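Local coordinates for protein alpha-rhamnosidase (Dictyoglomus thermophilum, PDB 6I60) that acts as an alpha-L-rhamnosidase, probably hydrolysing terminal non-reducing alpha-L-rhamnose residues in alpha-L-rhamnosides, at residues Y30-L35 against F53-R58; F114-W119 against S130-F135; T172-P177 against L249-Y254. All blocks are in the same frame, centred on the assembly; numbering follows the deposited sequence.

Interaction 1. Residues Y30-L35 against F53-R58; sequences YSPFDL and FSWKLR
Phe33 and Lys56 form an antiparallel hydrogen-bonded pair in the immunoglobulin-like N-terminal domain, just before the chain turns a corner at Asp34. Lys56 N donates to Phe33 O at 2.9 Å, and Phe33 N returns the bond to Lys56 O at 3.1 Å. From CB, the Phe33 side chain sets CG between the backbone N and the carbonyl carbon (chi1 64°), which lays the ring back against 56-58. Past CG, CD1 comes to 3.5 Å from Lys56 O. CE1 then meets Leu57 C at 3.4 Å, at the ring edge, and also touches Arg58 CB. CZ and CE2 are the ring atoms nearest Lys56 CB, which rests over one face in a CH-pi contact, 3.9 Å from the Phe33 ring centroid. Farther along, Lys56 CD and CE run beside the Asp34 carboxylate without a salt bridge. Away from this ring, Pro32 packs on Trp55 CD1 and Leu57 CD2, and Leu35 CG on Trp55 CB; Pro32 also touches Trp119 of strand 112-120, and Leu35 touches Trp115. At the far end a single water joins the two segments, accepting from Tyr30 N at 2.9 Å and donating to Arg58 O at 3.1 Å.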
loop_
_atom_site.group_PDB
_atom_site.type_symbol
_atom_site.label_atom_id
_atom_site.label_comp_id
_atom_site.label_asym_id
_atom_site.label_seq_id
_atom_site.Cartn_x
_atom_site.Cartn_y
_atom_site.Cartn_z
ATOM N N TYR A 30 2.278 30.841 -13.776
ATOM C CA TYR A 30 2.823 29.564 -13.333
ATOM C C TYR A 30 2.338 28.448 -14.250
ATOM O O TYR A 30 1.129 28.262 -14.426
ATOM C CB TYR A 30 2.424 29.274 -11.887
ATOM C CG TYR A 30 3.097 30.171 -10.878
ATOM C CD1 TYR A 30 4.482 30.255 -10.810
ATOM C CD2 TYR A 30 2.350 30.937 -9.994
ATOM C CE1 TYR A 30 5.102 31.075 -9.889
ATOM C CE2 TYR A 30 2.961 31.759 -9.069
ATOM C CZ TYR A 30 4.337 31.825 -9.021
ATOM O OH TYR A 30 4.948 32.644 -8.101
ATOM N N SER A 31 3.282 27.710 -14.824
ATOM C CA SER A 31 2.967 26.519 -15.593
ATOM C C SER A 31 2.675 25.352 -14.655
ATOM O O SER A 31 3.043 25.383 -13.477
ATOM C CB SER A 31 4.128 26.178 -16.524
ATOM O OG SER A 31 5.117 25.415 -15.853
ATOM N N PRO A 32 1.993 24.315 -15.144
ATOM C CA PRO A 32 1.757 23.134 -14.304
ATOM C C PRO A 32 3.068 22.518 -13.835
ATOM O O PRO A 32 4.067 22.508 -14.558
ATOM C CB PRO A 32 0.988 22.187 -15.231
ATOM C CG PRO A 32 0.335 23.084 -16.221
ATOM C CD PRO A 32 1.286 24.223 -16.434
ATOM N N PHE A 33 3.059 22.009 -12.606
ATOM C CA PHE A 33 4.242 21.435 -11.987
ATOM C C PHE A 33 3.925 20.037 -11.475
ATOM O O PHE A 33 2.765 19.617 -11.419
ATOM C CB PHE A 33 4.764 22.321 -10.843
ATOM C CG PHE A 33 3.806 22.456 -9.693
ATOM C CD1 PHE A 33 2.773 23.377 -9.736
ATOM C CD2 PHE A 33 3.943 21.664 -8.562
ATOM C CE1 PHE A 33 1.892 23.502 -8.678
ATOM C CE2 PHE A 33 3.066 21.785 -7.501
ATOM C CZ PHE A 33 2.038 22.705 -7.559
ATOM N N ASP A 34 4.984 19.321 -11.095
ATOM C CA ASP A 34 4.886 17.950 -10.597
ATOM C C ASP A 34 4.140 17.063 -11.591
ATOM O O ASP A 34 3.160 16.391 -11.260
ATOM C CB ASP A 34 4.227 17.910 -9.216
ATOM C CG ASP A 34 4.454 16.590 -8.500
ATOM O OD1 ASP A 34 5.199 15.738 -9.033
ATOM O OD2 ASP A 34 3.879 16.400 -7.406
ATOM N N LEU A 35 4.618 17.069 -12.830
ATOM C CA LEU A 35 3.988 16.304 -13.897
ATOM C C LEU A 35 4.345 14.831 -13.744
ATOM O O LEU A 35 5.528 14.470 -13.704
ATOM C CB LEU A 35 4.424 16.837 -15.260
ATOM C CG LEU A 35 3.618 18.027 -15.783
ATOM C CD1 LEU A 35 4.129 19.329 -15.186
ATOM C CD2 LEU A 35 3.678 18.073 -17.298
ATOM N N PHE A 53 -1.687 10.586 -17.385
ATOM C CA PHE A 53 -0.932 11.814 -17.175
ATOM C C PHE A 53 -1.624 12.669 -16.121
ATOM O O PHE A 53 -2.856 12.706 -16.050
ATOM C CB PHE A 53 -0.789 12.607 -18.478
ATOM C CG PHE A 53 0.083 11.939 -19.505
ATOM C CD1 PHE A 53 1.454 12.137 -19.503
ATOM C CD2 PHE A 53 -0.469 11.115 -20.472
ATOM C CE1 PHE A 53 2.259 11.525 -20.446
ATOM C CE2 PHE A 53 0.330 10.499 -21.417
ATOM C CZ PHE A 53 1.696 10.704 -21.404
ATOM N N SER A 54 -0.826 13.358 -15.308
ATOM C CA SER A 54 -1.362 14.183 -14.237
ATOM C C SER A 54 -0.418 15.347 -13.978
ATOM O O SER A 54 0.757 15.315 -14.353
ATOM C CB SER A 54 -1.579 13.369 -12.955
ATOM O OG SER A 54 -0.549 12.411 -12.781
ATOM N N TRP A 55 -0.951 16.380 -13.325
ATOM C CA TRP A 55 -0.180 17.575 -13.012
ATOM C C TRP A 55 -0.891 18.354 -11.916
ATOM O O TRP A 55 -2.097 18.204 -11.706
ATOM C CB TRP A 55 0.016 18.459 -14.247
ATOM C CG TRP A 55 -1.273 18.821 -14.916
ATOM C CD1 TRP A 55 -2.129 19.823 -14.559
ATOM C CD2 TRP A 55 -1.857 18.179 -16.054
ATOM N NE1 TRP A 55 -3.210 19.845 -15.408
ATOM C CE2 TRP A 55 -3.068 18.845 -16.334
ATOM C CE3 TRP A 55 -1.475 17.106 -16.866
ATOM C CZ2 TRP A 55 -3.895 18.475 -17.389
ATOM C CZ3 TRP A 55 -2.297 16.741 -17.909
ATOM C CH2 TRP A 55 -3.493 17.424 -18.164
ATOM N N LYS A 56 -0.124 19.196 -11.229
ATOM C CA LYS A 56 -0.632 20.079 -10.190
ATOM C C LYS A 56 -0.557 21.529 -10.654
ATOM O O LYS A 56 0.183 21.869 -11.582
ATOM C CB LYS A 56 0.154 19.900 -8.886
ATOM C CG LYS A 56 0.096 18.492 -8.321
ATOM C CD LYS A 56 1.118 18.293 -7.213
ATOM C CE LYS A 56 1.006 16.903 -6.599
ATOM N NZ LYS A 56 -0.340 16.662 -6.008
ATOM N N LEU A 57 -1.328 22.389 -9.993
ATOM C CA LEU A 57 -1.478 23.772 -10.421
ATOM C C LEU A 57 -1.188 24.727 -9.273
ATOM O O LEU A 57 -1.349 24.387 -8.099
ATOM C CB LEU A 57 -2.887 24.035 -10.965
ATOM C CG LEU A 57 -3.310 23.135 -12.124
ATOM C CD1 LEU A 57 -4.783 23.321 -12.436
ATOM C CD2 LEU A 57 -2.452 23.415 -13.346
ATOM N N ARG A 58 -0.765 25.937 -9.638
ATOM C CA ARG A 58 -0.461 26.993 -8.682
ATOM C C ARG A 58 -0.738 28.333 -9.348
ATOM O O ARG A 58 -0.341 28.547 -10.497
ATOM C CB ARG A 58 0.997 26.916 -8.213
ATOM C CG ARG A 58 1.492 28.163 -7.494
ATOM C CD ARG A 58 2.094 27.818 -6.140
ATOM N NE ARG A 58 3.009 28.853 -5.663
ATOM C CZ ARG A 58 3.872 28.685 -4.666
ATOM N NH1 ARG A 58 3.942 27.521 -4.032
ATOM N NH2 ARG A 58 4.667 29.682 -4.300
HETATM O O HOH W 1 -0.397 30.932 -12.539
#

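Interaction 2. Residues F114-W119 against S130-F135; sequences FWKVRW and SVVNTF
Trp115 and Asn133 are paired through their backbones as an antiparallel hydrogen-bonded pair: Asn133 N donates to Trp115 O at 3.0 Å, and Trp115 N to Asn133 O at 3.2 Å. Their side chains leave on the same face and run alongside, and the pyrrole side of the indole, CD1 and NE1, lies against Asn133 CB. Phe135 turns its edge toward the five-membered ring of Trp115 in an offset edge-to-face pair, with the planes at 70° and centroids 5.7 Å apart. Indole NE1 donates to a water at 2.7 Å, and that water reaches Thr134 O in a weak bond. Were Trp115 replaced by alanine, the edge of Phe135 would probably lose the indole face it meets, and the water its N-H donor.

Two residues before Val132, the regular strand pairing gives way to a side chain: Ser130 OG, held between the backbone N and the carbonyl carbon (chi1 76°), accepts from Val117 N at 3.1 Å, while Ser130 N donates to Val117 O. On the other face, Val132 wedges CG1 against Phe114 CB and CG2 against Lys116 CG, and Lys116 NZ goes on to bond Ile80 O. Phe53 and the indole of Trp115 meet edge-to-face, and Leu35 also touches Trp115. Strand 112-120 thus runs between strands 133-137 and 68-74, with Val71 and Val73 of the latter touching the indole, while helix 77-80 meets Phe114 and Val132 through Ile80.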
loop_
_atom_site.group_PDB
_atom_site.type_symbol
_atom_site.label_atom_id
_atom_site.label_comp_id
_atom_site.label_asym_id
_atom_site.label_seq_id
_atom_site.Cartn_x
_atom_site.Cartn_y
_atom_site.Cartn_z
ATOM N N PHE A 114 8.566 12.699 -24.779
ATOM C CA PHE A 114 8.610 13.947 -24.035
ATOM C C PHE A 114 7.221 14.568 -24.039
ATOM O O PHE A 114 6.453 14.388 -24.989
ATOM C CB PHE A 114 9.630 14.928 -24.637
ATOM C CG PHE A 114 10.977 14.316 -24.909
ATOM C CD1 PHE A 114 11.204 13.580 -26.062
ATOM C CD2 PHE A 114 12.022 14.480 -24.012
ATOM C CE1 PHE A 114 12.439 13.013 -26.309
ATOM C CE2 PHE A 114 13.262 13.918 -24.258
ATOM C CZ PHE A 114 13.470 13.185 -25.408
ATOM N N TRP A 115 6.897 15.302 -22.975
ATOM C CA TRP A 115 5.578 15.916 -22.904
ATOM C C TRP A 115 5.602 17.135 -21.995
ATOM O O TRP A 115 6.231 17.119 -20.935
ATOM C CB TRP A 115 4.516 14.913 -22.428
ATOM C CG TRP A 115 4.614 14.504 -20.984
ATOM C CD1 TRP A 115 5.623 13.795 -20.396
ATOM C CD2 TRP A 115 3.650 14.758 -19.953
ATOM N NE1 TRP A 115 5.348 13.601 -19.061
ATOM C CE2 TRP A 115 4.144 14.183 -18.766
ATOM C CE3 TRP A 115 2.418 15.423 -19.919
ATOM C CZ2 TRP A 115 3.451 14.252 -17.558
ATOM C CZ3 TRP A 115 1.731 15.489 -18.719
ATOM C CH2 TRP A 115 2.249 14.906 -17.556
ATOM N N LYS A 116 4.918 18.189 -22.434
ATOM C CA LYS A 116 4.639 19.378 -21.644
ATOM C C LYS A 116 3.131 19.589 -21.595
ATOM O O LYS A 116 2.364 18.885 -22.258
ATOM C CB LYS A 116 5.337 20.614 -22.225
ATOM C CG LYS A 116 6.509 20.301 -23.138
ATOM C CD LYS A 116 6.822 21.467 -24.062
ATOM C CE LYS A 116 5.796 21.577 -25.180
ATOM N NZ LYS A 116 6.101 22.704 -26.106
ATOM N N VAL A 117 2.695 20.570 -20.807
ATOM C CA VAL A 117 1.266 20.840 -20.682
ATOM C C VAL A 117 1.069 22.298 -20.288
ATOM O O VAL A 117 1.861 22.867 -19.532
ATOM C CB VAL A 117 0.599 19.869 -19.675
ATOM C CG1 VAL A 117 1.070 20.138 -18.261
ATOM C CG2 VAL A 117 -0.917 19.958 -19.761
ATOM N N ARG A 118 0.016 22.902 -20.833
ATOM C CA ARG A 118 -0.460 24.219 -20.439
ATOM C C ARG A 118 -1.850 24.092 -19.833
ATOM O O ARG A 118 -2.554 23.101 -20.042
ATOM C CB ARG A 118 -0.510 25.183 -21.631
ATOM C CG ARG A 118 0.820 25.419 -22.316
ATOM C CD ARG A 118 0.700 26.481 -23.405
ATOM N NE ARG A 118 -0.411 26.222 -24.320
ATOM C CZ ARG A 118 -0.397 26.517 -25.616
ATOM N NH1 ARG A 118 0.672 27.087 -26.156
ATOM N NH2 ARG A 118 -1.453 26.251 -26.371
ATOM N N TRP A 119 -2.247 25.117 -19.084
ATOM C CA TRP A 119 -3.563 25.137 -18.466
ATOM C C TRP A 119 -4.135 26.543 -18.541
ATOM O O TRP A 119 -3.400 27.533 -18.531
ATOM C CB TRP A 119 -3.513 24.654 -17.009
ATOM C CG TRP A 119 -2.942 25.654 -16.049
ATOM C CD1 TRP A 119 -1.650 26.091 -15.993
ATOM C CD2 TRP A 119 -3.643 26.337 -15.001
ATOM N NE1 TRP A 119 -1.503 27.006 -14.977
ATOM C CE2 TRP A 119 -2.711 27.173 -14.352
ATOM C CE3 TRP A 119 -4.966 26.322 -14.546
ATOM C CZ2 TRP A 119 -3.061 27.987 -13.275
ATOM C CZ3 TRP A 119 -5.311 27.131 -13.478
ATOM C CH2 TRP A 119 -4.361 27.952 -12.854
ATOM N N SER A 130 4.786 23.793 -19.453
ATOM C CA SER A 130 5.514 23.195 -18.349
ATOM C C SER A 130 6.909 22.770 -18.800
ATOM O O SER A 130 7.235 22.755 -19.990
ATOM C CB SER A 130 4.754 21.990 -17.801
ATOM O OG SER A 130 4.893 20.878 -18.669
ATOM N N VAL A 131 7.745 22.422 -17.822
ATOM C CA VAL A 131 9.067 21.896 -18.131
ATOM C C VAL A 131 8.918 20.527 -18.780
ATOM O O VAL A 131 8.092 19.706 -18.360
ATOM C CB VAL A 131 9.929 21.836 -16.858
ATOM C CG1 VAL A 131 11.068 20.842 -17.020
ATOM C CG2 VAL A 131 10.468 23.219 -16.523
ATOM N N VAL A 132 9.706 20.285 -19.830
ATOM C CA VAL A 132 9.601 19.043 -20.589
ATOM C C VAL A 132 9.866 17.860 -19.670
ATOM O O VAL A 132 10.942 17.746 -19.069
ATOM C CB VAL A 132 10.570 19.058 -21.776
ATOM C CG1 VAL A 132 10.634 17.685 -22.428
ATOM C CG2 VAL A 132 10.152 20.118 -22.782
ATOM N N ASN A 133 8.880 16.976 -19.549
ATOM C CA ASN A 133 9.022 15.740 -18.800
ATOM C C ASN A 133 9.282 14.587 -19.768
ATOM O O ASN A 133 9.395 14.772 -20.982
ATOM C CB ASN A 133 7.783 15.489 -17.940
ATOM C CG ASN A 133 7.934 16.033 -16.532
ATOM O OD1 ASN A 133 8.028 17.245 -16.330
ATOM N ND2 ASN A 133 7.963 15.138 -15.550
ATOM N N THR A 134 9.375 13.378 -19.223
ATOM C CA THR A 134 9.818 12.237 -20.009
ATOM C C THR A 134 9.197 10.963 -19.457
ATOM O O THR A 134 9.104 10.790 -18.240
ATOM C CB THR A 134 11.351 12.135 -19.996
ATOM O OG1 THR A 134 11.902 13.099 -20.902
ATOM C CG2 THR A 134 11.822 10.743 -20.394
ATOM N N PHE A 135 8.756 10.086 -20.357
ATOM C CA PHE A 135 8.392 8.725 -19.987
ATOM C C PHE A 135 8.936 7.775 -21.042
ATOM O O PHE A 135 8.792 8.028 -22.241
ATOM C CB PHE A 135 6.872 8.562 -19.827
ATOM C CG PHE A 135 6.085 8.812 -21.084
ATOM C CD1 PHE A 135 5.732 10.099 -21.453
ATOM C CD2 PHE A 135 5.673 7.754 -21.881
ATOM C CE1 PHE A 135 4.999 10.329 -22.601
ATOM C CE2 PHE A 135 4.940 7.978 -23.031
ATOM C CZ PHE A 135 4.602 9.266 -23.390
HETATM O O HOH W 2 6.637 11.657 -17.624
#

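Interaction 3. Residues T172-P177 against L249-Y254; sequences TIAYAP and LGNGRY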
loop_
_atom_site.group_PDB
_atom_site.type_symbol
_atom_site.label_atom_id
_atom_site.label_comp_id
_atom_site.label_asym_id
_atom_site.label_seq_id
_atom_site.Cartn_x
_atom_site.Cartn_y
_atom_site.Cartn_z
ATOM N N THR A 172 9.637 -26.306 0.197
ATOM C CA THR A 172 10.722 -26.760 -0.665
ATOM C C THR A 172 11.615 -25.560 -0.961
ATOM O O THR A 172 11.244 -24.679 -1.743
ATOM C CB THR A 172 10.183 -27.374 -1.956
ATOM O OG1 THR A 172 8.953 -28.060 -1.687
ATOM C CG2 THR A 172 11.184 -28.356 -2.536
ATOM N N ILE A 173 12.786 -25.524 -0.333
ATOM C CA ILE A 173 13.706 -24.396 -0.434
ATOM C C ILE A 173 14.858 -24.810 -1.338
ATOM O O ILE A 173 15.672 -25.667 -0.971
ATOM C CB ILE A 173 14.216 -23.952 0.944
ATOM C CG1 ILE A 173 13.065 -23.405 1.792
ATOM C CG2 ILE A 173 15.314 -22.909 0.792
ATOM C CD1 ILE A 173 12.989 -24.008 3.179
ATOM N N ALA A 174 14.931 -24.201 -2.520
ATOM C CA ALA A 174 16.042 -24.417 -3.431
ATOM C C ALA A 174 17.225 -23.537 -3.035
ATOM O O ALA A 174 17.150 -22.721 -2.112
ATOM C CB ALA A 174 15.611 -24.144 -4.870
ATOM N N TYR A 175 18.336 -23.700 -3.743
ATOM C CA TYR A 175 19.534 -22.923 -3.477
ATOM C C TYR A 175 19.463 -21.600 -4.239
ATOM O O TYR A 175 18.420 -21.222 -4.777
ATOM C CB TYR A 175 20.779 -23.725 -3.848
ATOM C CG TYR A 175 21.285 -24.636 -2.753
ATOM C CD1 TYR A 175 20.407 -25.393 -1.988
ATOM C CD2 TYR A 175 22.644 -24.745 -2.491
ATOM C CE1 TYR A 175 20.868 -26.229 -0.991
ATOM C CE2 TYR A 175 23.115 -25.578 -1.497
ATOM C CZ TYR A 175 22.224 -26.318 -0.750
ATOM O OH TYR A 175 22.692 -27.149 0.240
ATOM N N ALA A 176 20.581 -20.880 -4.291
ATOM C CA ALA A 176 20.645 -19.593 -4.976
ATOM C C ALA A 176 21.579 -19.692 -6.173
ATOM O O ALA A 176 22.802 -19.562 -6.015
ATOM C CB ALA A 176 21.111 -18.493 -4.019
ATOM N N PRO A 177 21.067 -19.918 -7.378
ATOM C CA PRO A 177 21.945 -20.010 -8.546
ATOM C C PRO A 177 22.377 -18.640 -9.041
ATOM O O PRO A 177 21.641 -17.655 -8.960
ATOM C CB PRO A 177 21.069 -20.718 -9.586
ATOM C CG PRO A 177 19.681 -20.324 -9.226
ATOM C CD PRO A 177 19.652 -20.149 -7.725
ATOM N N LEU A 249 19.748 -15.725 -8.243
ATOM C CA LEU A 249 18.322 -15.988 -8.106
ATOM C C LEU A 249 17.974 -16.422 -6.690
ATOM O O LEU A 249 18.685 -17.226 -6.080
ATOM C CB LEU A 249 17.875 -17.067 -9.094
ATOM C CG LEU A 249 17.811 -16.659 -10.566
ATOM C CD1 LEU A 249 17.160 -17.758 -11.381
ATOM C CD2 LEU A 249 17.062 -15.345 -10.735
ATOM N N GLY A 250 16.869 -15.886 -6.175
ATOM C CA GLY A 250 16.325 -16.311 -4.899
ATOM C C GLY A 250 14.978 -16.983 -5.069
ATOM O O GLY A 250 14.340 -16.840 -6.117
ATOM N N ASN A 251 14.530 -17.724 -4.054
ATOM C CA ASN A 251 13.263 -18.441 -4.161
ATOM C C ASN A 251 12.075 -17.494 -4.025
ATOM O O ASN A 251 11.290 -17.323 -4.964
ATOM C CB ASN A 251 13.188 -19.545 -3.102
ATOM C CG ASN A 251 14.408 -20.442 -3.104
ATOM O OD1 ASN A 251 15.277 -20.334 -3.969
ATOM N ND2 ASN A 251 14.481 -21.332 -2.127
ATOM N N GLY A 252 11.927 -16.875 -2.856
ATOM C CA GLY A 252 10.814 -15.981 -2.612
ATOM C C GLY A 252 9.488 -16.708 -2.581
ATOM O O GLY A 252 9.287 -17.615 -1.768
ATOM N N ARG A 253 8.573 -16.319 -3.466
ATOM C CA ARG A 253 7.271 -16.959 -3.565
ATOM C C ARG A 253 7.181 -17.957 -4.710
ATOM O O ARG A 253 6.212 -18.722 -4.769
ATOM C CB ARG A 253 6.175 -15.898 -3.718
ATOM C CG ARG A 253 5.850 -15.173 -2.425
ATOM C CD ARG A 253 4.505 -15.615 -1.889
ATOM N NE ARG A 253 4.114 -14.897 -0.680
ATOM C CZ ARG A 253 4.373 -15.315 0.555
ATOM N NH1 ARG A 253 5.027 -16.452 0.749
ATOM N NH2 ARG A 253 3.976 -14.599 1.596
ATOM N N TYR A 254 8.161 -17.972 -5.613
ATOM C CA TYR A 254 8.209 -18.948 -6.703
ATOM C C TYR A 254 8.773 -20.251 -6.146
ATOM O O TYR A 254 9.935 -20.610 -6.352
ATOM C CB TYR A 254 9.044 -18.420 -7.864
ATOM C CG TYR A 254 8.750 -19.078 -9.195
ATOM C CD1 TYR A 254 7.610 -18.752 -9.917
ATOM C CD2 TYR A 254 9.620 -20.019 -9.735
ATOM C CE1 TYR A 254 7.339 -19.350 -11.137
ATOM C CE2 TYR A 254 9.358 -20.623 -10.953
ATOM C CZ TYR A 254 8.216 -20.283 -11.650
ATOM O OH TYR A 254 7.945 -20.875 -12.863
#
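The carboxamide of Asn251 is the flat group that reaches across to Ala174. Ala174 O lies almost in the amide plane and accepts from Asn251 ND2 at 3.0 Å in a fairly straight bond (163°), although seen from the acceptor the nitrogen stands above the carbonyl plane. The Ala174 methyl sits obliquely above one amide face, its CB 3.9 Å from Asn251 OD1, and Ile173 CG2 packs against ND2, the two side chains crossing at about a right angle. Asn251 carries CG anti to its own carbonyl carbon (chi1 -51°), a torsion that turns the amide toward 172-177. The puckered ring of Pro177 sets CG and CD against Leu249 CB, CG coming to 3.7 Å from Leu249 CB.

Backbone pairing is confined to this end: Leu249 N donates to Pro177 O at 2.8 Å, while Ala176 CA makes a CA-H...O contact with Leu249 O. Toward Asn251 the chains part, from 5.3 Å between the CA atoms of Ala176 and Leu249 to 6.6 Å between those of Ala174 and Asn251, and the amide spans the wider separation. Asn251 also opens a type II' turn, closed by Tyr254 N on Asn251 O; from it Arg253 makes weak bonds to the carbonyls of Glu502 and Arg503 in the six-hairpin glycosidase domain. The contact thus joins the end of strand 242-250, in the alpha-L-rhamnosidase N-terminal domain, to its antiparallel neighbour 171-184; Leu296 and Ile294 of strand 288-298 back Ile173, Tyr175 and Ala176, and strand 157-160 lies against Ile173 and Ala174.

In the fold
Interactions 1 and 2 are neighbours in the N-terminal immunoglobulin-like domain, their centres 9 Å apart. Tyr30 O and Trp119 NE1 are 3.0 Å apart in a probable hydrogen bond, and Leu35 CD2 packs on Ser130 OG at 3.4 Å, so 30-35 packs on both segments of interaction 2, which Phe53 and Leu57 also reach. Interaction 3 belongs to a different part of the chain, centred about 44 Å from interaction 1 and 43 Å from interaction 2, with nearest atoms about 30 and 27 Å away. Its Ile173 comes to about 4 Å from a triethylene glycol, probably from the crystallisation liquor. A 2-(2-ethoxyethoxy)ethanol occupies another pocket, at Tyr656, Glu659 and Leu660, formed by none of these segments.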